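Local coordinates for protein ORF14 (Streptomyces clavuligerus, PDB 2WPX) that binds acetyl-CoA and, as a tandem GNAT protein of the clavulanic acid biosynthesis pathway, is probably an acyltransferase, at residues T218-R222 against Q223-M227; A240-D243 against A244-A247; V270-R273 against E274-G277; L289-V292 against L293-P297. All coordinates share one frame; numbering follows the deposited sequence.

In the fold
All four contacts lie in the second GNAT half of this tandem protein, whereas the acetyl-CoA seen in the structure is bound by residues of the first. They follow one another along the chain without overlap. Contact 1 starts helix 222-230, which leads into strand 234-242; contact 2 turns that strand back into strand 247-256. Contact 3 leaves strand 263-271 for helix 280-295, and contact 4 lies toward the end of that helix. Contacts 2 and 3 touch through H242 and H275, their centres about 12 Å apart; the other pairs of centres are about 23 to 25 Å apart. Together they mark where strands and helices of this GNAT half change direction.

Contact 1: T218-R222 against Q223-M227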
ATOM      1  N   THR A 218     -19.757  -7.406  -4.867  1.00 39.81           N
ATOM      2  CA  THR A 218     -18.581  -7.243  -4.014  1.00 38.85           C
ATOM      3  C   THR A 218     -18.472  -8.428  -3.063  1.00 37.47           C
ATOM      4  O   THR A 218     -19.458  -9.070  -2.727  1.00 37.74           O
ATOM      5  CB  THR A 218     -18.603  -5.887  -3.269  1.00 39.86           C
ATOM      6  OG1 THR A 218     -18.835  -4.835  -4.218  1.00 40.73           O
ATOM      7  CG2 THR A 218     -17.276  -5.633  -2.547  1.00 40.34           C
ATOM      8  N   SER A 219     -17.269  -8.777  -2.667  1.00 35.55           N
ATOM      9  CA  SER A 219     -17.172  -9.876  -1.740  1.00 34.77           C
ATOM     10  C   SER A 219     -15.882  -9.765  -0.961  1.00 33.18           C
ATOM     11  O   SER A 219     -14.950  -9.042  -1.371  1.00 33.45           O
ATOM     12  CB  SER A 219     -17.313 -11.255  -2.440  1.00 35.24           C
ATOM     13  OG  SER A 219     -16.431 -11.377  -3.555  1.00 37.70           O
ATOM     14  N   TYR A 220     -15.843 -10.459   0.172  1.00 30.77           N
ATOM     15  CA  TYR A 220     -14.699 -10.430   1.010  1.00 29.35           C
ATOM     16  C   TYR A 220     -13.761 -11.475   0.390  1.00 29.12           C
ATOM     17  O   TYR A 220     -14.208 -12.581   0.052  1.00 29.36           O
ATOM     18  CB  TYR A 220     -15.092 -10.785   2.452  1.00 29.02           C
ATOM     19  CG  TYR A 220     -13.972 -10.524   3.437  1.00 28.97           C
ATOM     20  CD1 TYR A 220     -13.821  -9.274   4.029  1.00 29.13           C
ATOM     21  CD2 TYR A 220     -13.041 -11.518   3.736  1.00 28.39           C
ATOM     22  CE1 TYR A 220     -12.767  -9.014   4.872  1.00 29.02           C
ATOM     23  CE2 TYR A 220     -12.006 -11.292   4.623  1.00 28.65           C
ATOM     24  CZ  TYR A 220     -11.874 -10.022   5.178  1.00 28.90           C
ATOM     25  OH  TYR A 220     -10.852  -9.783   6.049  1.00 28.27           O
ATOM     26  N   ALA A 221     -12.490 -11.118   0.195  1.00 29.19           N
ATOM     27  CA  ALA A 221     -11.552 -11.985  -0.478  1.00 29.24           C
ATOM     28  C   ALA A 221     -10.545 -12.503   0.518  1.00 28.68           C
ATOM     29  O   ALA A 221      -9.640 -11.815   0.908  1.00 28.74           O
ATOM     30  CB  ALA A 221     -10.862 -11.244  -1.565  1.00 30.03           C
ATOM     31  N   ARG A 222     -10.751 -13.747   0.917  1.00 28.24           N
ATOM     32  CA  ARG A 222      -9.932 -14.438   1.839  1.00 27.69           C
ATOM     33  C   ARG A 222      -8.480 -14.506   1.394  1.00 27.90           C
ATOM     34  O   ARG A 222      -7.591 -14.707   2.193  1.00 27.51           O
ATOM     35  CB  ARG A 222     -10.470 -15.842   1.957  1.00 27.54           C
ATOM     36  CG  ARG A 222     -11.060 -16.211   3.255  1.00 27.07           C
ATOM     37  CD  ARG A 222     -12.315 -15.557   3.760  1.00 27.21           C
ATOM     38  NE  ARG A 222     -11.947 -15.253   5.123  1.00 26.79           N
ATOM     39  CZ  ARG A 222     -12.730 -14.987   6.163  1.00 26.88           C
ATOM     40  NH1 ARG A 222     -14.049 -15.022   6.125  1.00 27.38           N
ATOM     41  NH2 ARG A 222     -12.118 -14.697   7.297  1.00 26.61           N
ATOM     42  N   GLN A 223      -8.251 -14.350   0.097  1.00 28.68           N
ATOM     43  CA  GLN A 223      -6.922 -14.447  -0.437  1.00 29.20           C
ATOM     44  C   GLN A 223      -6.067 -13.251  -0.012  1.00 29.40           C
ATOM     45  O   GLN A 223      -4.855 -13.366   0.086  1.00 29.64           O
ATOM     46  CB  GLN A 223      -6.959 -14.603  -1.960  1.00 30.26           C
ATOM     47  CG  GLN A 223      -5.673 -15.121  -2.508  1.00 30.99           C
ATOM     48  CD  GLN A 223      -5.699 -15.408  -4.008  1.00 32.29           C
ATOM     49  OE1 GLN A 223      -6.744 -15.622  -4.601  1.00 32.48           O
ATOM     50  NE2 GLN A 223      -4.534 -15.428  -4.607  1.00 33.32           N
ATOM     51  N   PHE A 224      -6.709 -12.115   0.237  1.00 29.46           N
ATOM     52  CA  PHE A 224      -6.050 -10.977   0.843  1.00 29.76           C
ATOM     53  C   PHE A 224      -5.450 -11.364   2.186  1.00 29.02           C
ATOM     54  O   PHE A 224      -4.279 -11.119   2.441  1.00 29.36           O
ATOM     55  CB  PHE A 224      -7.018  -9.810   1.030  1.00 29.99           C
ATOM     56  CG  PHE A 224      -7.224  -9.002  -0.187  1.00 31.01           C
ATOM     57  CD1 PHE A 224      -6.151  -8.363  -0.800  1.00 32.11           C
ATOM     58  CD2 PHE A 224      -8.507  -8.831  -0.728  1.00 31.02           C
ATOM     59  CE1 PHE A 224      -6.351  -7.594  -1.978  1.00 33.24           C
ATOM     60  CE2 PHE A 224      -8.711  -8.051  -1.852  1.00 31.99           C
ATOM     61  CZ  PHE A 224      -7.633  -7.449  -2.494  1.00 33.55           C
ATOM     62  N   GLU A 225      -6.273 -11.969   3.038  1.00 28.15           N
ATOM     63  CA  GLU A 225      -5.805 -12.480   4.316  1.00 27.45           C
ATOM     64  C   GLU A 225      -4.675 -13.499   4.157  1.00 27.28           C
ATOM     65  O   GLU A 225      -3.711 -13.425   4.878  1.00 27.16           O
ATOM     66  CB  GLU A 225      -6.942 -13.120   5.116  1.00 26.77           C
ATOM     67  CG  GLU A 225      -8.056 -12.185   5.445  1.00 27.04           C
ATOM     68  CD  GLU A 225      -9.120 -12.771   6.341  1.00 26.64           C
ATOM     69  OE1 GLU A 225      -9.710 -11.987   7.083  1.00 26.93           O
ATOM     70  OE2 GLU A 225      -9.374 -14.012   6.295  1.00 26.26           O
ATOM     71  N   THR A 226      -4.816 -14.452   3.231  1.00 27.38           N
ATOM     72  CA  THR A 226      -3.775 -15.468   3.072  1.00 27.40           C
ATOM     73  C   THR A 226      -2.470 -14.882   2.506  1.00 28.28           C
ATOM     74  O   THR A 226      -1.394 -15.328   2.914  1.00 28.22           O
ATOM     75  CB  THR A 226      -4.212 -16.729   2.264  1.00 27.57           C
ATOM     76  OG1 THR A 226      -4.342 -16.416   0.864  1.00 28.55           O
ATOM     77  CG2 THR A 226      -5.520 -17.271   2.801  1.00 26.98           C
ATOM     78  N   MET A 227      -2.584 -13.884   1.619  1.00 29.19           N
ATOM     79  CA  MET A 227      -1.425 -13.188   1.072  1.00 30.34           C
ATOM     80  C   MET A 227      -0.610 -12.509   2.197  1.00 30.25           C
ATOM     81  O   MET A 227       0.605 -12.636   2.252  1.00 30.77           O
ATOM     82  CB  MET A 227      -1.837 -12.188  -0.018  1.00 31.43           C
ATOM     83  CG  MET A 227      -0.760 -11.227  -0.435  1.00 32.85           C
ATOM     84  SD  MET A 227      -1.387  -9.790  -1.294  1.00 36.40           S
ATOM     85  CE  MET A 227      -2.191  -8.963   0.092  1.00 35.20           C
TER
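E225 gathers the side chains of Y220 and R222 around its carboxylate, OE1 taking Y220 and OE2 taking R222. The phenol of Y220 donates from OH to OE1 of E225 at 2.7 Å, with the acceptor at the ring's edge and the donor above the carboxylate plane. R222 reaches the other oxygen side-on: its NE lies 3.1 Å and its NH2 3.0 Å from OE2 of E225, both from the same face of the carboxylate. This is a salt bridge in which two nitrogens share one oxygen, the guanidinium standing 70° from the carboxylate plane. T189, in the loop just before helix 191-199, adds two more bonds, its N donating to OE1 of E225 as that oxygen's second partner and its O accepting from NH2 of R222. A buried glutamate is thus paid for with four donors, which probably favour its ionised form. Y220 suits its place because its ring can also pack on A194 and V197 of helix 191-199, while its CE2 lies over one face of the guanidinium.

Two backbone bonds run alongside. A221 O accepts from F224 N at 3.0 Å, and R222 O from T226 N, also at 3.0 Å. Small A221 lets its CB rest 3.5 Å from CD2 of F224, whose ring is placed there by chi1 of -81°, with CG opposite the carbonyl carbon. Such bonding, with an acidic side chain near the amino end, is characteristic of the first turn of an alpha helix, here helix 222-230.

Contact 2: A240-D243 against A244-A247; sequences AVHD and ATGA
The beta hairpin that joins strand 234-242 to strand 247-256 has a four-residue loop here, closed by H242 N donating to A247 O at 2.9 Å, nearly straight at 173°. From the same histidine, O accepts from T245 N at 3.2 Å, which makes a type I turn with D243 and A244 at its corners, and it takes a weaker bond from G246 N. G246 then adopts a left-handed conformation, phi 54°, which glycine accepts easily and which completes the usual pattern of a four-residue hairpin loop.

Side chains brace the turn. The ring of H242 hydrogen-bonds at its edge through ND1 to OG1 of T245, 2.9 Å away. T245 presents that hydroxyl by holding OG1 between its own N and carbonyl carbon, chi1 61°. A244 offers only a methyl, its CB 3.8 Å from CE1 of H242. D243 directs its carboxylate out of the loop to the hydroxyl of S181.

Histidine and threonine suit one another because both can donate or accept. Their bond probably limits rotation of the imidazole, whose ring also meets those of Y180 and H275.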
ATOM      1  N   ALA A 240     -17.685  -1.223  14.389  1.00 12.83           N
ATOM      2  CA  ALA A 240     -18.759  -0.675  15.181  1.00 14.12           C
ATOM      3  C   ALA A 240     -20.040  -1.305  14.703  1.00 14.04           C
ATOM      4  O   ALA A 240     -20.323  -1.289  13.503  1.00 13.11           O
ATOM      5  CB  ALA A 240     -18.827   0.815  15.037  1.00 14.07           C
ATOM      6  N   VAL A 241     -20.802  -1.874  15.633  1.00 14.86           N
ATOM      7  CA  VAL A 241     -22.067  -2.480  15.241  1.00 16.59           C
ATOM      8  C   VAL A 241     -23.225  -1.633  15.683  1.00 17.05           C
ATOM      9  O   VAL A 241     -23.230  -1.162  16.803  1.00 18.66           O
ATOM     10  CB  VAL A 241     -22.252  -3.928  15.782  1.00 17.59           C
ATOM     11  CG1 VAL A 241     -23.650  -4.434  15.410  1.00 17.49           C
ATOM     12  CG2 VAL A 241     -21.184  -4.866  15.193  1.00 15.58           C
ATOM     13  N   HIS A 242     -24.210  -1.452  14.818  1.00 17.45           N
ATOM     14  CA  HIS A 242     -25.455  -0.788  15.208  1.00 18.19           C
ATOM     15  C   HIS A 242     -26.469  -1.781  15.772  1.00 20.24           C
ATOM     16  O   HIS A 242     -27.105  -2.520  15.012  1.00 20.75           O
ATOM     17  CB  HIS A 242     -26.024   0.039  14.051  1.00 17.11           C
ATOM     18  CG  HIS A 242     -27.268   0.821  14.404  1.00 21.98           C
ATOM     19  ND1 HIS A 242     -28.517   0.520  13.889  1.00 21.04           N
ATOM     20  CD2 HIS A 242     -27.448   1.908  15.208  1.00 19.77           C
ATOM     21  CE1 HIS A 242     -29.408   1.386  14.359  1.00 20.43           C
ATOM     22  NE2 HIS A 242     -28.790   2.218  15.181  1.00 17.70           N
ATOM     23  N   ASP A 243     -26.656  -1.782  17.107  1.00 21.83           N
ATOM     24  CA  ASP A 243     -27.442  -2.856  17.759  1.00 23.56           C
ATOM     25  C   ASP A 243     -28.847  -3.052  17.171  1.00 24.57           C
ATOM     26  O   ASP A 243     -29.304  -4.185  17.002  1.00 26.42           O
ATOM     27  CB  ASP A 243     -27.527  -2.713  19.289  1.00 23.95           C
ATOM     28  CG  ASP A 243     -26.141  -2.457  19.967  1.00 27.00           C
ATOM     29  OD1 ASP A 243     -26.155  -1.818  21.048  1.00 31.66           O
ATOM     30  OD2 ASP A 243     -25.062  -2.885  19.484  1.00 23.01           O
ATOM     31  N   ALA A 244     -29.546  -1.973  16.868  1.00 23.03           N
ATOM     32  CA  ALA A 244     -30.947  -2.154  16.525  1.00 24.37           C
ATOM     33  C   ALA A 244     -31.125  -2.920  15.212  1.00 23.88           C
ATOM     34  O   ALA A 244     -32.127  -3.603  15.047  1.00 25.08           O
ATOM     35  CB  ALA A 244     -31.707  -0.780  16.465  1.00 23.33           C
ATOM     36  N   THR A 245     -30.162  -2.787  14.294  1.00 22.00           N
ATOM     37  CA  THR A 245     -30.273  -3.372  12.973  1.00 21.07           C
ATOM     38  C   THR A 245     -29.201  -4.443  12.725  1.00 20.65           C
ATOM     39  O   THR A 245     -29.214  -5.127  11.700  1.00 20.69           O
ATOM     40  CB  THR A 245     -30.117  -2.289  11.879  1.00 19.97           C
ATOM     41  OG1 THR A 245     -28.818  -1.687  11.992  1.00 16.27           O
ATOM     42  CG2 THR A 245     -31.241  -1.241  11.956  1.00 19.97           C
ATOM     43  N   GLY A 246     -28.255  -4.565  13.653  1.00 21.33           N
ATOM     44  CA  GLY A 246     -26.985  -5.343  13.434  1.00 19.95           C
ATOM     45  C   GLY A 246     -26.083  -5.035  12.230  1.00 18.85           C
ATOM     46  O   GLY A 246     -25.183  -5.784  11.904  1.00 18.90           O
ATOM     47  N   ALA A 247     -26.331  -3.966  11.510  1.00 18.65           N
ATOM     48  CA  ALA A 247     -25.426  -3.633  10.441  1.00 17.16           C
ATOM     49  C   ALA A 247     -24.104  -3.214  11.069  1.00 15.92           C
ATOM     50  O   ALA A 247     -24.054  -2.555  12.140  1.00 15.10           O
ATOM     51  CB  ALA A 247     -26.000  -2.461   9.589  1.00 16.78           C
TER

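Contact 3: V270-R273 against E274-G277; sequences VVHR and EHRG
H272 to H275 form a type I turn just beyond strand 263-271, closed by H275 N donating to H272 O at 2.8 Å, with R273 and E274 in helix-like conformation at its corners. The two imidazoles form an edge-to-face pair: the CD2 edge of H275 stands over one face of H272, off the ring centre, with centroids 5.0 Å apart and planes at 85°. H275 attains this with its CG opposite the carbonyl carbon, chi1 -59°, and its ND1 is bonded to the hydroxyl of Y180. R273 and E274, long and charged, suit the exposed side of the turn; a water links R273 NE, weakly, to OE1 of E274. Another joins R273 O to R276 N. CG1 of V271 packs 3.5 Å from O of H275.

In a GNAT fold the pyrophosphate-binding loop usually lies in this strand-loop-helix passage. By sequence alone, R276 and G277 probably correspond to R99 and G100 of the first half, where the acetyl-CoA is seen. V271 and H275 both touch L280 on helix 280-295, while the backbone of H272 hydrogen-bonds to that of A249 on the adjacent strand 247-256.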
ATOM      1  N   VAL A 270     -13.692   2.919   7.153  1.00 23.94           N
ATOM      2  CA  VAL A 270     -14.889   3.186   6.383  1.00 23.50           C
ATOM      3  C   VAL A 270     -16.116   3.247   7.295  1.00 21.31           C
ATOM      4  O   VAL A 270     -16.310   2.394   8.128  1.00 19.73           O
ATOM      5  CB  VAL A 270     -15.083   2.125   5.335  1.00 25.45           C
ATOM      6  CG1 VAL A 270     -16.186   2.513   4.429  1.00 27.60           C
ATOM      7  CG2 VAL A 270     -13.823   1.986   4.513  1.00 29.08           C
ATOM      8  N   VAL A 271     -16.948   4.266   7.136  1.00 21.51           N
ATOM      9  CA  VAL A 271     -18.148   4.387   7.936  1.00 19.60           C
ATOM     10  C   VAL A 271     -19.342   4.236   7.013  1.00 21.07           C
ATOM     11  O   VAL A 271     -19.445   4.943   6.040  1.00 23.38           O
ATOM     12  CB  VAL A 271     -18.194   5.741   8.732  1.00 19.16           C
ATOM     13  CG1 VAL A 271     -19.464   5.856   9.540  1.00 16.25           C
ATOM     14  CG2 VAL A 271     -16.973   5.879   9.662  1.00 16.62           C
ATOM     15  N   HIS A 272     -20.248   3.309   7.324  1.00 20.51           N
ATOM     16  CA  HIS A 272     -21.488   3.123   6.577  1.00 20.76           C
ATOM     17  C   HIS A 272     -22.273   4.437   6.407  1.00 21.54           C
ATOM     18  O   HIS A 272     -22.448   5.185   7.372  1.00 19.69           O
ATOM     19  CB  HIS A 272     -22.345   2.081   7.305  1.00 20.22           C
ATOM     20  CG  HIS A 272     -23.695   1.844   6.697  1.00 22.11           C
ATOM     21  ND1 HIS A 272     -24.213   0.575   6.520  1.00 24.96           N
ATOM     22  CD2 HIS A 272     -24.651   2.704   6.268  1.00 20.44           C
ATOM     23  CE1 HIS A 272     -25.422   0.665   6.001  1.00 24.73           C
ATOM     24  NE2 HIS A 272     -25.709   1.947   5.833  1.00 23.87           N
ATOM     25  N   ARG A 273     -22.769   4.674   5.183  1.00 23.85           N
ATOM     26  CA  ARG A 273     -23.465   5.905   4.807  1.00 26.43           C
ATOM     27  C   ARG A 273     -24.655   6.271   5.723  1.00 25.95           C
ATOM     28  O   ARG A 273     -24.870   7.459   5.978  1.00 26.98           O
ATOM     29  CB  ARG A 273     -23.910   5.914   3.313  1.00 28.79           C
ATOM     30  CG  ARG A 273     -25.084   4.962   2.985  1.00 31.64           C
ATOM     31  CD  ARG A 273     -25.698   5.225   1.610  1.00 37.09           C
ATOM     32  NE  ARG A 273     -26.455   4.052   1.168  1.00 40.63           N
ATOM     33  CZ  ARG A 273     -27.348   4.030   0.178  1.00 44.62           C
ATOM     34  NH1 ARG A 273     -27.637   5.129  -0.505  1.00 46.61           N
ATOM     35  NH2 ARG A 273     -27.977   2.893  -0.128  1.00 47.69           N
ATOM     36  N   GLU A 274     -25.429   5.286   6.190  1.00 25.36           N
ATOM     37  CA  GLU A 274     -26.505   5.556   7.180  1.00 25.22           C
ATOM     38  C   GLU A 274     -26.009   5.767   8.620  1.00 23.63           C
ATOM     39  O   GLU A 274     -26.815   5.855   9.533  1.00 23.54           O
ATOM     40  CB  GLU A 274     -27.573   4.443   7.187  1.00 25.94           C
ATOM     41  CG  GLU A 274     -27.979   3.941   5.815  1.00 27.49           C
ATOM     42  CD  GLU A 274     -29.092   2.949   5.909  1.00 27.72           C
ATOM     43  OE1 GLU A 274     -28.927   1.825   5.446  1.00 30.26           O
ATOM     44  OE2 GLU A 274     -30.146   3.272   6.482  1.00 29.39           O
ATOM     45  N   HIS A 275     -24.698   5.827   8.836  1.00 22.68           N
ATOM     46  CA  HIS A 275     -24.199   6.028  10.183  1.00 22.19           C
ATOM     47  C   HIS A 275     -23.150   7.131  10.311  1.00 22.67           C
ATOM     48  O   HIS A 275     -22.269   7.072  11.178  1.00 20.46           O
ATOM     49  CB  HIS A 275     -23.718   4.699  10.757  1.00 21.56           C
ATOM     50  CG  HIS A 275     -24.806   3.673  10.807  1.00 21.85           C
ATOM     51  ND1 HIS A 275     -25.640   3.525  11.896  1.00 21.63           N
ATOM     52  CD2 HIS A 275     -25.234   2.784   9.882  1.00 23.82           C
ATOM     53  CE1 HIS A 275     -26.533   2.580  11.641  1.00 24.57           C
ATOM     54  NE2 HIS A 275     -26.303   2.107  10.427  1.00 23.89           N
ATOM     55  N   ARG A 276     -23.252   8.121   9.431  1.00 23.94           N
ATOM     56  CA  ARG A 276     -22.363   9.252   9.512  1.00 25.92           C
ATOM     57  C   ARG A 276     -22.950  10.053  10.670  1.00 26.47           C
ATOM     58  O   ARG A 276     -24.087   9.776  11.112  1.00 26.15           O
ATOM     59  CB  ARG A 276     -22.416  10.109   8.228  1.00 28.11           C
ATOM     60  CG  ARG A 276     -22.035   9.414   6.879  1.00 30.75           C
ATOM     61  CD  ARG A 276     -20.636   8.737   6.936  1.00 35.11           C
ATOM     62  NE  ARG A 276     -19.556   9.679   7.273  1.00 38.71           N
ATOM     63  CZ  ARG A 276     -18.870  10.359   6.362  1.00 41.49           C
ATOM     64  NH1 ARG A 276     -19.152  10.196   5.079  1.00 44.25           N
ATOM     65  NH2 ARG A 276     -17.913  11.196   6.720  1.00 43.42           N
ATOM     66  N   GLY A 277     -22.175  11.012  11.162  1.00 26.17           N
ATOM     67  CA  GLY A 277     -22.673  11.989  12.108  1.00 27.10           C
ATOM     68  C   GLY A 277     -22.590  11.579  13.556  1.00 25.80           C
ATOM     69  O   GLY A 277     -23.051  12.295  14.423  1.00 27.21           O
TER
HETATM   70  O   HOH W   1     -27.676   2.207   2.799  1.00  2.00           O
HETATM   71  O   HOH W   2     -25.758   8.922   8.084  1.00 15.60           O

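Contact 4: L289-V292 against L293-P297; sequences LEYV and LRHEP
The rings of Y291 and H295, one helical turn apart, stand almost perpendicular, their planes at 88°, in an oblique pairing that is neither a stack nor a true edge-to-face contact. NE2 of H295 arrives at the edge of the phenol ring, 3.5 Å from CE1 of Y291. The imidazole's own edge, at CD2, lies 3.0 Å from O of Y291 and in the plane of the ring. Y236 makes an edge-to-face contact with the tyrosine ring. On the next flank the guanidinium of R294 has E290 OE1 at its edge, but NH2 of R294 is 3.8 Å from that oxygen, so the salt bridge is long. The arginine chain leaves with chi1 78° and bends again further out, bringing the guanidinium back beside E290.

The inner flank is apolar. CD2 of L293 rests 4.0 Å from CG of L289; L289 packs on P168 and L169, L293 on L163, and V292 on V254 of strand 247-256. The i to i+4 pattern runs through L293 N to L289 O, R294 N to E290 O and E296 N to V292 O, the last at 2.7 Å. V292 O also takes a second, i to i+3 bond from H295 N at 2.8 Å.

This doubled acceptance satisfies two amides near the C-terminal end of helix 280-295. E296, in a salt bridge to R234 and a hydrogen bond to the hydroxyl of Y236, ties that end to strand 234-242, while the E290 and R294 pair is long enough that it is probably only a weak electrostatic attraction.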
ATOM      1  N   LEU A 289      -6.210   1.803  17.513  1.00 15.43           N
ATOM      2  CA  LEU A 289      -4.833   2.090  17.863  1.00 16.17           C
ATOM      3  C   LEU A 289      -4.541   1.545  19.265  1.00 16.34           C
ATOM      4  O   LEU A 289      -3.519   0.934  19.520  1.00 17.07           O
ATOM      5  CB  LEU A 289      -4.520   3.578  17.767  1.00 16.89           C
ATOM      6  CG  LEU A 289      -3.046   3.987  18.045  1.00 18.84           C
ATOM      7  CD1 LEU A 289      -2.160   3.432  16.992  1.00 17.92           C
ATOM      8  CD2 LEU A 289      -2.823   5.507  18.168  1.00 15.53           C
ATOM      9  N   GLU A 290      -5.465   1.721  20.180  1.00 16.24           N
ATOM     10  CA  GLU A 290      -5.185   1.275  21.503  1.00 16.40           C
ATOM     11  C   GLU A 290      -5.013  -0.239  21.495  1.00 16.31           C
ATOM     12  O   GLU A 290      -4.216  -0.798  22.270  1.00 17.11           O
ATOM     13  CB  GLU A 290      -6.325   1.665  22.415  1.00 16.46           C
ATOM     14  CG  GLU A 290      -6.088   1.323  23.860  1.00 14.67           C
ATOM     15  CD  GLU A 290      -7.373   1.527  24.671  1.00 15.35           C
ATOM     16  OE1 GLU A 290      -8.446   1.027  24.290  1.00 10.71           O
ATOM     17  OE2 GLU A 290      -7.321   2.221  25.678  1.00 17.31           O
ATOM     18  N   TYR A 291      -5.815  -0.887  20.653  1.00 14.63           N
ATOM     19  CA  TYR A 291      -5.843  -2.305  20.535  1.00 13.47           C
ATOM     20  C   TYR A 291      -4.481  -2.787  19.938  1.00 12.93           C
ATOM     21  O   TYR A 291      -3.855  -3.688  20.472  1.00 14.39           O
ATOM     22  CB  TYR A 291      -7.074  -2.699  19.720  1.00 12.86           C
ATOM     23  CG  TYR A 291      -7.125  -4.151  19.333  1.00 17.11           C
ATOM     24  CD1 TYR A 291      -6.706  -5.147  20.199  1.00 19.62           C
ATOM     25  CD2 TYR A 291      -7.569  -4.533  18.089  1.00 18.25           C
ATOM     26  CE1 TYR A 291      -6.775  -6.506  19.822  1.00 23.15           C
ATOM     27  CE2 TYR A 291      -7.637  -5.840  17.724  1.00 19.23           C
ATOM     28  CZ  TYR A 291      -7.245  -6.816  18.576  1.00 22.21           C
ATOM     29  OH  TYR A 291      -7.323  -8.115  18.157  1.00 24.59           O
ATOM     30  N   VAL A 292      -3.977  -2.131  18.915  1.00 12.35           N
ATOM     31  CA  VAL A 292      -2.573  -2.347  18.439  1.00 12.88           C
ATOM     32  C   VAL A 292      -1.478  -2.196  19.517  1.00 13.91           C
ATOM     33  O   VAL A 292      -0.675  -3.123  19.751  1.00 14.97           O
ATOM     34  CB  VAL A 292      -2.262  -1.425  17.247  1.00 12.25           C
ATOM     35  CG1 VAL A 292      -0.785  -1.495  16.803  1.00 12.85           C
ATOM     36  CG2 VAL A 292      -3.174  -1.777  16.137  1.00 11.74           C
ATOM     37  N   LEU A 293      -1.453  -1.052  20.186  1.00 14.84           N
ATOM     38  CA  LEU A 293      -0.372  -0.709  21.132  1.00 17.10           C
ATOM     39  C   LEU A 293      -0.327  -1.663  22.316  1.00 17.84           C
ATOM     40  O   LEU A 293       0.718  -1.833  22.935  1.00 19.95           O
ATOM     41  CB  LEU A 293      -0.557   0.721  21.658  1.00 16.46           C
ATOM     42  CG  LEU A 293       0.173   1.820  20.902  1.00 18.66           C
ATOM     43  CD1 LEU A 293       0.344   1.419  19.497  1.00 17.97           C
ATOM     44  CD2 LEU A 293      -0.432   3.237  21.023  1.00 15.86           C
ATOM     45  N   ARG A 294      -1.445  -2.276  22.671  1.00 29.32           N
ATOM     46  CA  ARG A 294      -1.364  -3.152  23.800  1.00 31.61           C
ATOM     47  C   ARG A 294      -0.831  -4.521  23.380  1.00 29.11           C
ATOM     48  O   ARG A 294      -0.433  -5.308  24.216  1.00 30.56           O
ATOM     49  CB  ARG A 294      -2.672  -3.191  24.620  1.00 34.91           C
ATOM     50  CG  ARG A 294      -3.781  -4.033  24.042  1.00 37.03           C
ATOM     51  CD  ARG A 294      -4.685  -4.654  25.156  1.00 46.01           C
ATOM     52  NE  ARG A 294      -5.357  -3.629  25.946  1.00 53.32           N
ATOM     53  CZ  ARG A 294      -6.163  -2.706  25.429  1.00 56.16           C
ATOM     54  NH1 ARG A 294      -6.398  -2.674  24.114  1.00 54.93           N
ATOM     55  NH2 ARG A 294      -6.723  -1.808  26.228  1.00 61.24           N
ATOM     56  N   HIS A 295      -0.756  -4.764  22.079  1.00 25.65           N
ATOM     57  CA  HIS A 295      -0.114  -5.973  21.553  1.00 25.52           C
ATOM     58  C   HIS A 295       1.270  -5.724  20.869  1.00 25.44           C
ATOM     59  O   HIS A 295       2.057  -6.642  20.676  1.00 26.13           O
ATOM     60  CB  HIS A 295      -1.083  -6.646  20.590  1.00 24.02           C
ATOM     61  CG  HIS A 295      -2.327  -7.118  21.267  1.00 27.69           C
ATOM     62  ND1 HIS A 295      -2.421  -8.363  21.857  1.00 29.53           N
ATOM     63  CD2 HIS A 295      -3.514  -6.500  21.489  1.00 25.97           C
ATOM     64  CE1 HIS A 295      -3.620  -8.493  22.402  1.00 32.13           C
ATOM     65  NE2 HIS A 295      -4.301  -7.379  22.189  1.00 29.18           N
ATOM     66  N   GLU A 296       1.518  -4.469  20.489  1.00 24.70           N
ATOM     67  CA  GLU A 296       2.701  -4.039  19.786  1.00 24.36           C
ATOM     68  C   GLU A 296       3.162  -2.774  20.529  1.00 25.78           C
ATOM     69  O   GLU A 296       3.062  -1.673  20.009  1.00 24.89           O
ATOM     70  CB  GLU A 296       2.301  -3.681  18.355  1.00 23.60           C
ATOM     71  CG  GLU A 296       2.970  -4.453  17.196  1.00 26.56           C
ATOM     72  CD  GLU A 296       2.605  -5.897  17.136  1.00 28.65           C
ATOM     73  OE1 GLU A 296       3.249  -6.657  17.838  1.00 40.40           O
ATOM     74  OE2 GLU A 296       1.726  -6.320  16.388  1.00 30.98           O
ATOM     75  N   PRO A 297       3.645  -2.933  21.785  1.00 29.06           N
ATOM     76  CA  PRO A 297       4.148  -1.797  22.568  1.00 31.79           C
ATOM     77  C   PRO A 297       5.220  -0.955  21.878  1.00 32.16           C
ATOM     78  O   PRO A 297       5.379   0.190  22.235  1.00 35.03           O
ATOM     79  CB  PRO A 297       4.752  -2.459  23.830  1.00 35.91           C
ATOM     80  CG  PRO A 297       4.842  -3.964  23.509  1.00 34.45           C
ATOM     81  CD  PRO A 297       3.709  -4.203  22.546  1.00 30.49           C
TER